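Local coordinates for DPS family dna-binding stress response protein (Thermosynechococcus elongatus, PDB 2C41) that probably binds and oxidises iron as a dodecameric Dps-family member of the ferritin-like fold, and is also thought to bind DNA under stress, at residues 49-54 and 140-145. Residues are numbered along the deposited sequence; the frame is centred on the assembly and turned at random.
Sequences EEQGSE and QKHRWF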
loop_
_atom_site.group_PDB
_atom_site.type_symbol
_atom_site.label_atom_id
_atom_site.label_comp_id
_atom_site.label_asym_id
_atom_site.label_seq_id
_atom_site.Cartn_x
_atom_site.Cartn_y
_atom_site.Cartn_z
ATOM N N GLU C 49 13.784 4.893 20.279
ATOM C CA GLU C 49 13.613 3.896 19.224
ATOM C C GLU C 49 13.795 4.523 17.841
ATOM O O GLU C 49 14.448 3.949 16.975
ATOM C CB GLU C 49 12.251 3.201 19.351
ATOM C CG GLU C 49 12.068 2.047 18.366
ATOM C CD GLU C 49 12.876 0.786 18.705
ATOM O OE1 GLU C 49 13.736 0.787 19.617
ATOM O OE2 GLU C 49 12.648 -0.232 18.030
ATOM N N GLU C 50 13.233 5.718 17.651
ATOM C CA GLU C 50 13.280 6.387 16.356
ATOM C C GLU C 50 14.705 6.767 15.980
ATOM O O GLU C 50 15.179 6.437 14.886
ATOM C CB GLU C 50 12.370 7.613 16.363
ATOM C CG GLU C 50 10.900 7.247 16.355
ATOM C CD GLU C 50 9.997 8.388 16.780
ATOM O OE1 GLU C 50 10.487 9.374 17.381
ATOM O OE2 GLU C 50 8.785 8.276 16.533
ATOM N N GLN C 51 15.402 7.427 16.902
ATOM C CA GLN C 51 16.784 7.834 16.636
ATOM C C GLN C 51 17.698 6.610 16.597
ATOM O O GLN C 51 18.578 6.514 15.738
ATOM C CB GLN C 51 17.234 8.933 17.611
ATOM C CG GLN C 51 16.250 10.121 17.576
ATOM C CD GLN C 51 16.798 11.448 18.091
ATOM O OE1 GLN C 51 16.305 12.498 17.701
ATOM N NE2 GLN C 51 17.791 11.412 18.966
ATOM N N GLY C 52 17.429 5.640 17.465
ATOM C CA GLY C 52 18.149 4.365 17.440
ATOM C C GLY C 52 18.036 3.660 16.100
ATOM O O GLY C 52 19.022 3.117 15.597
ATOM N N SER C 53 16.838 3.669 15.520
ATOM C CA SER C 53 16.610 3.042 14.208
ATOM C C SER C 53 17.379 3.719 13.085
ATOM O O SER C 53 17.833 3.053 12.156
ATOM C CB SER C 53 15.119 3.017 13.867
ATOM O OG SER C 53 14.472 2.040 14.656
ATOM N N GLU C 54 17.504 5.043 13.160
ATOM C CA GLU C 54 18.265 5.793 12.169
ATOM C C GLU C 54 19.759 5.523 12.271
ATOM O O GLU C 54 20.429 5.364 11.255
ATOM C CB GLU C 54 17.959 7.282 12.265
ATOM C CG GLU C 54 16.546 7.601 11.778
ATOM C CD GLU C 54 16.298 9.086 11.661
ATOM O OE1 GLU C 54 15.885 9.522 10.565
ATOM O OE2 GLU C 54 16.528 9.814 12.652
ATOM N N GLN C 140 23.335 15.271 13.488
ATOM C CA GLN C 140 23.048 16.660 13.868
ATOM C C GLN C 140 21.574 16.845 14.246
ATOM O O GLN C 140 21.255 17.593 15.180
ATOM C CB GLN C 140 23.496 17.621 12.773
ATOM C CG GLN C 140 25.021 17.673 12.687
ATOM C CD GLN C 140 25.560 18.306 11.419
ATOM O OE1 GLN C 140 24.970 18.200 10.336
ATOM N NE2 GLN C 140 26.726 18.946 11.544
ATOM N N LYS C 141 20.683 16.143 13.548
ATOM C CA LYS C 141 19.254 16.175 13.893
ATOM C C LYS C 141 19.015 15.571 15.276
ATOM O O LYS C 141 18.330 16.166 16.115
ATOM C CB LYS C 141 18.408 15.434 12.851
ATOM C CG LYS C 141 16.901 15.451 13.177
ATOM C CD LYS C 141 16.076 14.637 12.170
ATOM C CE LYS C 141 16.330 13.131 12.324
ATOM N NZ LYS C 141 15.282 12.319 11.641
ATOM N N HIS C 142 19.612 14.406 15.513
ATOM C CA HIS C 142 19.487 13.700 16.787
ATOM C C HIS C 142 19.977 14.553 17.948
ATOM O O HIS C 142 19.328 14.627 18.993
ATOM C CB HIS C 142 20.280 12.395 16.752
ATOM C CG HIS C 142 19.711 11.358 15.828
ATOM N ND1 HIS C 142 20.364 10.177 15.546
ATOM C CD2 HIS C 142 18.549 11.322 15.130
ATOM C CE1 HIS C 142 19.630 9.456 14.716
ATOM N NE2 HIS C 142 18.525 10.130 14.443
ATOM N N ARG C 143 21.126 15.198 17.752
ATOM C CA ARG C 143 21.718 16.064 18.768
ATOM C C ARG C 143 20.789 17.233 19.106
ATOM O O ARG C 143 20.592 17.563 20.275
ATOM C CB ARG C 143 23.083 16.575 18.287
ATOM C CG ARG C 143 23.710 17.613 19.206
ATOM C CD ARG C 143 24.991 18.182 18.595
ATOM N NE ARG C 143 25.483 19.293 19.402
ATOM C CZ ARG C 143 25.086 20.560 19.272
ATOM N NH1 ARG C 143 25.597 21.493 20.076
ATOM N NH2 ARG C 143 24.182 20.898 18.347
ATOM N N TRP C 144 20.230 17.864 18.076
ATOM C CA TRP C 144 19.280 18.951 18.276
ATOM C C TRP C 144 18.057 18.501 19.109
ATOM O O TRP C 144 17.728 19.137 20.112
ATOM C CB TRP C 144 18.882 19.570 16.930
ATOM C CG TRP C 144 17.579 20.301 16.957
ATOM C CD1 TRP C 144 17.183 21.265 17.841
ATOM C CD2 TRP C 144 16.499 20.118 16.044
ATOM N NE1 TRP C 144 15.904 21.685 17.539
ATOM C CE2 TRP C 144 15.466 20.998 16.435
ATOM C CE3 TRP C 144 16.300 19.287 14.931
ATOM C CZ2 TRP C 144 14.244 21.067 15.757
ATOM C CZ3 TRP C 144 15.085 19.361 14.249
ATOM C CH2 TRP C 144 14.074 20.248 14.671
ATOM N N PHE C 145 17.406 17.410 18.698
ATOM C CA PHE C 145 16.265 16.847 19.443
ATOM C C PHE C 145 16.600 16.623 20.917
ATOM O O PHE C 145 15.864 17.053 21.816
ATOM C CB PHE C 145 15.812 15.514 18.823
ATOM C CG PHE C 145 14.692 15.648 17.815
ATOM C CD1 PHE C 145 14.887 16.335 16.620
ATOM C CD2 PHE C 145 13.454 15.057 18.053
ATOM C CE1 PHE C 145 13.851 16.454 15.685
ATOM C CE2 PHE C 145 12.411 15.162 17.121
ATOM C CZ PHE C 145 12.613 15.859 15.938
#
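In the four-helix bundle of the ferritin-like fold, helices 41-68 and 126-149 run antiparallel, and here Gln51 and Glu54, one turn apart, meet Lys141, His142 and Phe145. The N-to-C directions of the two short segments lie 162° apart, with their axes 10.9 Å apart at closest approach. Most of the polar grip converges on Glu54 OE2, which accepts from two donors. His142 NE2 donates to Glu54 OE2 at 2.7 Å, nearly straight at 162°, with the acceptor close to the ring plane, though the bond reaches the anti side of the carboxylate, tilted out of its plane. Lys141, the residue before His142, adds a salt bridge, its NZ 3.0 Å from Glu54 OE2 on the syn lone pair; a weak hydrogen bond runs from Lys141 NZ to Glu54 OE1. A bend at chi3 (70°) in the otherwise extended lysine chain brings the ammonium to this carboxylate. Gln51 covers one face of the imidazole: its CB lies 3.6 Å from the His142 ring centroid, a CH-pi contact, and the rest of the chain slides past the ring, with Gln51 CD 3.4 Å from His142 CD2. Beyond it, Gln51 OE1 rests against Phe145 CB, while Gln51 NE2 is hydrogen-bonded to Tyr29 OH of helix 6-35. Phe145 also packs edge-to-face on Phe41 of a neighbouring subunit. With two donors on Glu54 OE2, the carboxylate probably stays ionised, and its charge would favour a proton on His142 NE2.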